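Local coordinates for protein APL1 (PDB 3O6N) that probably pairs with the leucine-rich repeat protein LRIM1 in a heterodimeric complex that regulates complement-like immunity in the mosquito Anopheles gambiae, at residues T241-L250 with I263-R273. Sequence-based numbering, arbitrary orientation. Where two conformers were deposited one is given.
Sequences TAWLLNYPGL and IMYHPFVKMQR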
ATOM      1  N   THR A 241       2.100  13.006  15.621  1.00 17.45           N
ATOM      2  CA  THR A 241       1.900  11.568  15.772  1.00 17.47           C
ATOM      3  C   THR A 241       0.837  11.217  16.815  1.00 18.14           C
ATOM      4  O   THR A 241       0.622  10.044  17.106  1.00 19.21           O
ATOM      5  CB  THR A 241       3.201  10.864  16.185  1.00 19.96           C
ATOM      6  OG1 THR A 241       3.770  11.546  17.310  1.00 24.99           O
ATOM      7  CG2 THR A 241       4.208  10.861  15.037  1.00 19.56           C
ATOM      8  N   ALA A 242       0.183  12.230  17.378  1.00 19.04           N
ATOM      9  CA  ALA A 242      -0.789  12.012  18.452  1.00 22.65           C
ATOM     10  C   ALA A 242      -1.887  11.017  18.072  1.00 21.87           C
ATOM     11  O   ALA A 242      -2.341  10.228  18.904  1.00 18.63           O
ATOM     12  CB  ALA A 242      -1.400  13.337  18.894  1.00 26.43           C
ATOM     13  N   TRP A 243      -2.305  11.061  16.812  1.00 19.96           N
ATOM     14  CA  TRP A 243      -3.353  10.182  16.299  1.00 19.26           C
ATOM     15  C   TRP A 243      -3.018   8.692  16.446  1.00 15.59           C
ATOM     16  O   TRP A 243      -3.898   7.846  16.362  1.00 16.69           O
ATOM     17  CB  TRP A 243      -3.636  10.518  14.833  1.00 20.64           C
ATOM     18  CG  TRP A 243      -2.381  10.689  14.046  1.00 19.29           C
ATOM     19  CD1 TRP A 243      -1.698  11.850  13.834  1.00 19.75           C
ATOM     20  CD2 TRP A 243      -1.639   9.660  13.390  1.00 19.03           C
ATOM     21  NE1 TRP A 243      -0.580  11.610  13.077  1.00 19.97           N
ATOM     22  CE2 TRP A 243      -0.518  10.270  12.792  1.00 20.80           C
ATOM     23  CE3 TRP A 243      -1.814   8.280  13.244  1.00 19.77           C
ATOM     24  CZ2 TRP A 243       0.420   9.552  12.057  1.00 18.75           C
ATOM     25  CZ3 TRP A 243      -0.876   7.566  12.518  1.00 19.78           C
ATOM     26  CH2 TRP A 243       0.227   8.203  11.935  1.00 16.40           C
ATOM     27  N   LEU A 244      -1.748   8.369  16.666  1.00 16.16           N
ATOM     28  CA  LEU A 244      -1.346   6.974  16.851  1.00 12.81           C
ATOM     29  C   LEU A 244      -2.016   6.311  18.060  1.00 15.43           C
ATOM     30  O   LEU A 244      -2.096   5.083  18.141  1.00 15.81           O
ATOM     31  CB  LEU A 244       0.181   6.865  16.963  1.00 16.52           C
ATOM     32  CG  LEU A 244       0.943   6.911  15.638  1.00 18.07           C
ATOM     33  CD1 LEU A 244       2.444   7.054  15.872  1.00 19.99           C
ATOM     34  CD2 LEU A 244       0.645   5.675  14.800  1.00 18.99           C
ATOM     35  N   LEU A 245      -2.496   7.128  18.991  0.56 15.70           N
ATOM     36  CA  LEU A 245      -3.149   6.626  20.194  0.56 19.62           C
ATOM     37  C   LEU A 245      -4.408   5.841  19.843  0.56 20.86           C
ATOM     38  O   LEU A 245      -4.896   5.040  20.640  0.56 20.08           O
ATOM     39  CB  LEU A 245      -3.516   7.789  21.119  0.56 21.45           C
ATOM     40  CG  LEU A 245      -3.777   7.429  22.582  0.56 23.47           C
ATOM     41  CD1 LEU A 245      -2.480   6.985  23.247  0.56 20.36           C
ATOM     42  CD2 LEU A 245      -4.383   8.605  23.325  0.56 28.09           C
ATOM     43  N   ASN A 246      -4.930   6.073  18.645  1.00 16.14           N
ATOM     44  CA  ASN A 246      -6.179   5.448  18.225  1.00 16.73           C
ATOM     45  C   ASN A 246      -6.020   4.065  17.600  1.00 17.56           C
ATOM     46  O   ASN A 246      -7.008   3.443  17.206  1.00 15.82           O
ATOM     47  CB  ASN A 246      -6.927   6.380  17.279  1.00 18.93           C
ATOM     48  CG  ASN A 246      -7.403   7.634  17.977  1.00 27.03           C
ATOM     49  OD1 ASN A 246      -7.624   7.628  19.187  1.00 25.78           O
ATOM     50  ND2 ASN A 246      -7.561   8.716  17.225  1.00 29.29           N
ATOM     51  N   TYR A 247      -4.782   3.580  17.531  1.00 13.50           N
ATOM     52  CA  TYR A 247      -4.488   2.322  16.841  1.00 15.69           C
ATOM     53  C   TYR A 247      -3.652   1.374  17.697  1.00 17.48           C
ATOM     54  O   TYR A 247      -2.493   1.098  17.386  1.00 16.11           O
ATOM     55  CB  TYR A 247      -3.834   2.615  15.478  1.00 14.63           C
ATOM     56  CG  TYR A 247      -4.655   3.627  14.718  1.00 15.54           C
ATOM     57  CD1 TYR A 247      -5.883   3.273  14.168  1.00 13.75           C
ATOM     58  CD2 TYR A 247      -4.244   4.947  14.603  1.00 16.03           C
ATOM     59  CE1 TYR A 247      -6.665   4.197  13.507  1.00 16.11           C
ATOM     60  CE2 TYR A 247      -5.023   5.883  13.938  1.00 18.07           C
ATOM     61  CZ  TYR A 247      -6.232   5.498  13.392  1.00 16.95           C
ATOM     62  OH  TYR A 247      -7.016   6.415  12.733  1.00 17.87           O
ATOM     63  N   PRO A 248      -4.257   0.860  18.780  1.00 16.65           N
ATOM     64  CA  PRO A 248      -3.563   0.058  19.794  1.00 16.55           C
ATOM     65  C   PRO A 248      -3.091  -1.307  19.288  1.00 18.84           C
ATOM     66  O   PRO A 248      -2.250  -1.942  19.932  1.00 17.36           O
ATOM     67  CB  PRO A 248      -4.617  -0.103  20.896  1.00 17.13           C
ATOM     68  CG  PRO A 248      -5.923  -0.004  20.172  1.00 16.52           C
ATOM     69  CD  PRO A 248      -5.696   1.006  19.081  1.00 19.27           C
ATOM     70  N   GLY A 249      -3.600  -1.745  18.141  1.00 20.36           N
ATOM     71  CA  GLY A 249      -3.218  -3.038  17.604  1.00 16.53           C
ATOM     72  C   GLY A 249      -2.063  -3.029  16.613  1.00 15.12           C
ATOM     73  O   GLY A 249      -1.697  -4.076  16.083  1.00 15.37           O
ATOM     74  N   LEU A 250      -1.485  -1.859  16.357  1.00 13.19           N
ATOM     75  CA  LEU A 250      -0.432  -1.750  15.349  1.00 16.54           C
ATOM     76  C   LEU A 250       0.755  -2.665  15.632  1.00 16.68           C
ATOM     77  O   LEU A 250       1.222  -2.760  16.766  1.00 14.17           O
ATOM     78  CB  LEU A 250       0.056  -0.307  15.220  1.00 13.55           C
ATOM     79  CG  LEU A 250      -0.786   0.651  14.383  1.00 15.39           C
ATOM     80  CD1 LEU A 250      -0.239   2.072  14.504  1.00 16.72           C
ATOM     81  CD2 LEU A 250      -0.806   0.194  12.924  1.00 13.45           C
ATOM     82  N   ILE A 263       9.901  12.728  18.518  1.00 19.90           N
ATOM     83  CA  ILE A 263       9.169  11.519  18.856  1.00 20.58           C
ATOM     84  C   ILE A 263       9.138  11.369  20.374  1.00 27.04           C
ATOM     85  O   ILE A 263      10.185  11.280  21.019  1.00 25.64           O
ATOM     86  CB  ILE A 263       9.810  10.265  18.225  1.00 18.37           C
ATOM     87  CG1 ILE A 263       9.604  10.257  16.705  1.00 18.71           C
ATOM     88  CG2 ILE A 263       9.222   8.999  18.841  1.00 19.77           C
ATOM     89  CD1 ILE A 263       8.144  10.073  16.279  1.00 22.46           C
ATOM     90  N   MET A 264       7.935  11.370  20.937  1.00 21.09           N
ATOM     91  CA  MET A 264       7.740  11.192  22.373  1.00 21.58           C
ATOM     92  C   MET A 264       7.012   9.882  22.628  1.00 21.17           C
ATOM     93  O   MET A 264       6.395   9.326  21.726  1.00 18.91           O
ATOM     94  CB  MET A 264       6.919  12.345  22.957  1.00 25.29           C
ATOM     95  CG  MET A 264       7.632  13.685  22.975  1.00 33.12           C
ATOM     96  SD  MET A 264       8.935  13.770  24.220  1.00 38.25           S
ATOM     97  CE  MET A 264       9.551  15.431  23.945  1.00 81.02           C
ATOM     98  N   TYR A 265       7.061   9.402  23.865  1.00 19.89           N
ATOM     99  CA  TYR A 265       6.458   8.118  24.193  1.00 18.48           C
ATOM    100  C   TYR A 265       4.932   8.197  24.297  1.00 19.35           C
ATOM    101  O   TYR A 265       4.240   7.188  24.172  1.00 18.47           O
ATOM    102  CB  TYR A 265       7.046   7.585  25.499  1.00 20.56           C
ATOM    103  CG  TYR A 265       6.805   8.492  26.687  1.00 23.05           C
ATOM    104  CD1 TYR A 265       5.606   8.448  27.390  1.00 23.50           C
ATOM    105  CD2 TYR A 265       7.777   9.392  27.107  1.00 24.62           C
ATOM    106  CE1 TYR A 265       5.385   9.276  28.477  1.00 26.07           C
ATOM    107  CE2 TYR A 265       7.563  10.222  28.194  1.00 23.71           C
ATOM    108  CZ  TYR A 265       6.369  10.161  28.872  1.00 30.23           C
ATOM    109  OH  TYR A 265       6.164  10.989  29.949  1.00 34.41           O
ATOM    110  N   HIS A 266       4.409   9.398  24.511  1.00 21.39           N
ATOM    111  CA  HIS A 266       2.980   9.562  24.796  1.00 21.85           C
ATOM    112  C   HIS A 266       2.032   8.876  23.804  1.00 21.79           C
ATOM    113  O   HIS A 266       1.129   8.156  24.220  1.00 21.55           O
ATOM    114  CB  HIS A 266       2.623  11.041  24.964  1.00 23.33           C
ATOM    115  CG  HIS A 266       3.321  11.697  26.112  1.00 28.83           C
ATOM    116  ND1 HIS A 266       4.470  12.443  25.959  1.00 33.92           N
ATOM    117  CD2 HIS A 266       3.045  11.700  27.438  1.00 31.81           C
ATOM    118  CE1 HIS A 266       4.864  12.887  27.139  1.00 35.45           C
ATOM    119  NE2 HIS A 266       4.017  12.450  28.053  1.00 37.11           N
ATOM    120  N   PRO A 267       2.238   9.087  22.495  1.00 21.95           N
ATOM    121  CA  PRO A 267       1.318   8.512  21.506  1.00 23.46           C
ATOM    122  C   PRO A 267       1.361   6.984  21.441  1.00 21.25           C
ATOM    123  O   PRO A 267       0.477   6.388  20.830  1.00 18.48           O
ATOM    124  CB  PRO A 267       1.820   9.095  20.181  1.00 25.48           C
ATOM    125  CG  PRO A 267       2.604  10.302  20.557  1.00 25.25           C
ATOM    126  CD  PRO A 267       3.242   9.961  21.865  1.00 22.13           C
ATOM    127  N   PHE A 268       2.369   6.369  22.057  1.00 18.20           N
ATOM    128  CA  PHE A 268       2.579   4.928  21.942  1.00 14.83           C
ATOM    129  C   PHE A 268       2.169   4.137  23.185  1.00 14.96           C
ATOM    130  O   PHE A 268       2.279   2.914  23.201  1.00 19.80           O
ATOM    131  CB  PHE A 268       4.058   4.636  21.620  1.00 20.00           C
ATOM    132  CG  PHE A 268       4.541   5.279  20.345  1.00 20.40           C
ATOM    133  CD1 PHE A 268       4.394   4.633  19.129  1.00 17.26           C
ATOM    134  CD2 PHE A 268       5.131   6.532  20.363  1.00 18.52           C
ATOM    135  CE1 PHE A 268       4.830   5.220  17.955  1.00 16.41           C
ATOM    136  CE2 PHE A 268       5.571   7.127  19.190  1.00 16.69           C
ATOM    137  CZ  PHE A 268       5.418   6.467  17.984  1.00 14.16           C
ATOM    138  N   VAL A 269       1.691   4.824  24.219  1.00 21.54           N
ATOM    139  CA  VAL A 269       1.431   4.169  25.500  1.00 25.72           C
ATOM    140  C   VAL A 269       0.333   3.108  25.435  1.00 27.93           C
ATOM    141  O   VAL A 269       0.239   2.250  26.317  1.00 26.42           O
ATOM    142  CB  VAL A 269       1.074   5.184  26.616  1.00 27.52           C
ATOM    143  CG1 VAL A 269       2.209   6.179  26.817  1.00 28.07           C
ATOM    144  CG2 VAL A 269      -0.228   5.897  26.292  1.00 28.29           C
ATOM    145  N   LYS A 270      -0.498   3.169  24.401  1.00 23.11           N
ATOM    146  CA  LYS A 270      -1.599   2.219  24.260  1.00 24.77           C
ATOM    147  C   LYS A 270      -1.247   1.079  23.314  1.00 24.16           C
ATOM    148  O   LYS A 270      -2.066   0.190  23.072  1.00 21.07           O
ATOM    149  CB  LYS A 270      -2.869   2.920  23.770  1.00 28.96           C
ATOM    150  CG  LYS A 270      -3.374   4.015  24.690  1.00 33.48           C
ATOM    151  CD  LYS A 270      -3.544   3.514  26.109  1.00 43.52           C
ATOM    152  CE  LYS A 270      -4.058   4.619  27.022  1.00 53.02           C
ATOM    153  NZ  LYS A 270      -3.823   4.318  28.465  1.00 54.66           N
ATOM    154  N   MET A 271      -0.033   1.113  22.770  1.00 20.40           N
ATOM    155  CA  MET A 271       0.417   0.071  21.855  1.00 21.46           C
ATOM    156  C   MET A 271       0.595  -1.245  22.607  1.00 27.99           C
ATOM    157  O   MET A 271       1.391  -1.333  23.539  1.00 30.17           O
ATOM    158  CB  MET A 271       1.737   0.467  21.193  1.00 19.42           C
ATOM    159  CG  MET A 271       1.680   1.758  20.387  1.00 18.90           C
ATOM    160  SD  MET A 271       0.864   1.528  18.802  1.00 22.78           S
ATOM    161  CE  MET A 271       0.909   3.183  18.114  1.00 17.11           C
ATOM    162  N   GLN A 272      -0.143  -2.267  22.192  1.00 24.29           N
ATOM    163  CA  GLN A 272      -0.089  -3.565  22.854  1.00 23.04           C
ATOM    164  C   GLN A 272       0.936  -4.509  22.231  1.00 24.22           C
ATOM    165  O   GLN A 272       1.411  -5.432  22.886  1.00 25.68           O
ATOM    166  CB  GLN A 272      -1.468  -4.226  22.810  1.00 31.58           C
ATOM    167  CG  GLN A 272      -2.542  -3.486  23.582  1.00 40.83           C
ATOM    168  CD  GLN A 272      -3.937  -3.862  23.127  1.00 48.72           C
ATOM    169  OE1 GLN A 272      -4.564  -3.138  22.352  1.00 56.11           O
ATOM    170  NE2 GLN A 272      -4.431  -5.002  23.599  1.00 48.55           N
ATOM    171  N   ARG A 273       1.270  -4.290  20.963  1.00 23.26           N
ATOM    172  CA  ARG A 273       2.094  -5.257  20.243  1.00 20.64           C
ATOM    173  C   ARG A 273       2.938  -4.660  19.119  1.00 19.43           C
ATOM    174  O   ARG A 273       3.378  -5.378  18.224  1.00 19.46           O
ATOM    175  CB  ARG A 273       1.211  -6.371  19.679  1.00 25.25           C
ATOM    176  CG  ARG A 273       0.071  -5.853  18.839  1.00 24.66           C
ATOM    177  CD  ARG A 273      -0.707  -6.982  18.186  1.00 32.62           C
ATOM    178  NE  ARG A 273      -1.798  -6.456  17.373  1.00 36.56           N
ATOM    179  CZ  ARG A 273      -2.433  -7.145  16.432  1.00 43.04           C
ATOM    180  NH1 ARG A 273      -2.084  -8.400  16.172  1.00 48.23           N
ATOM    181  NH2 ARG A 273      -3.411  -6.573  15.745  1.00 39.24           N
TER
HETATM  182  O   HOH W   1       5.600  11.358  19.324  1.00 30.02           O
HETATM  183  O   HOH W   2       0.392  -2.108  19.192  1.00 17.88           O
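Leu244 and Met271 meet where the convex-side 3-10 segments of two successive coils of the leucine-rich repeat solenoid, and the type I turns that follow them, pack together, Leu245 lying next to Pro267 and Pro248 next to Met271 along the backbones. Apolar contacts make up the middle of the interface. The Met271 chain bends at chi2 (-76°), which brings CE to 3.9 Å from both Leu244 CB and Leu250 CD1, a methyl touching two leucines of the preceding coil. Leu244 CD1 also meets the Phe268 ring obliquely, 3.7 Å from CE1, while Leu244 CB lies 4.2 Å from Pro267 CB.

Polar links lie at both ends. One water joins Thr241 OG1 to Met264 N. At the other end Gln272 N donates to Pro248 O at 3.1 Å, nearly straight (172°) and in the carbonyl plane; a second water, which donates to Pro248 O and Leu250 O and accepts from Arg273 N, ties the two backbones again. Pro248 O therefore receives two donors. Arg273, extended from CG to NE, reaches alongside Gly249, whose CA lies in the guanidinium plane at its edge, and NE makes a weak, bent hydrogen bond of 2.7 Å to Gly249 O.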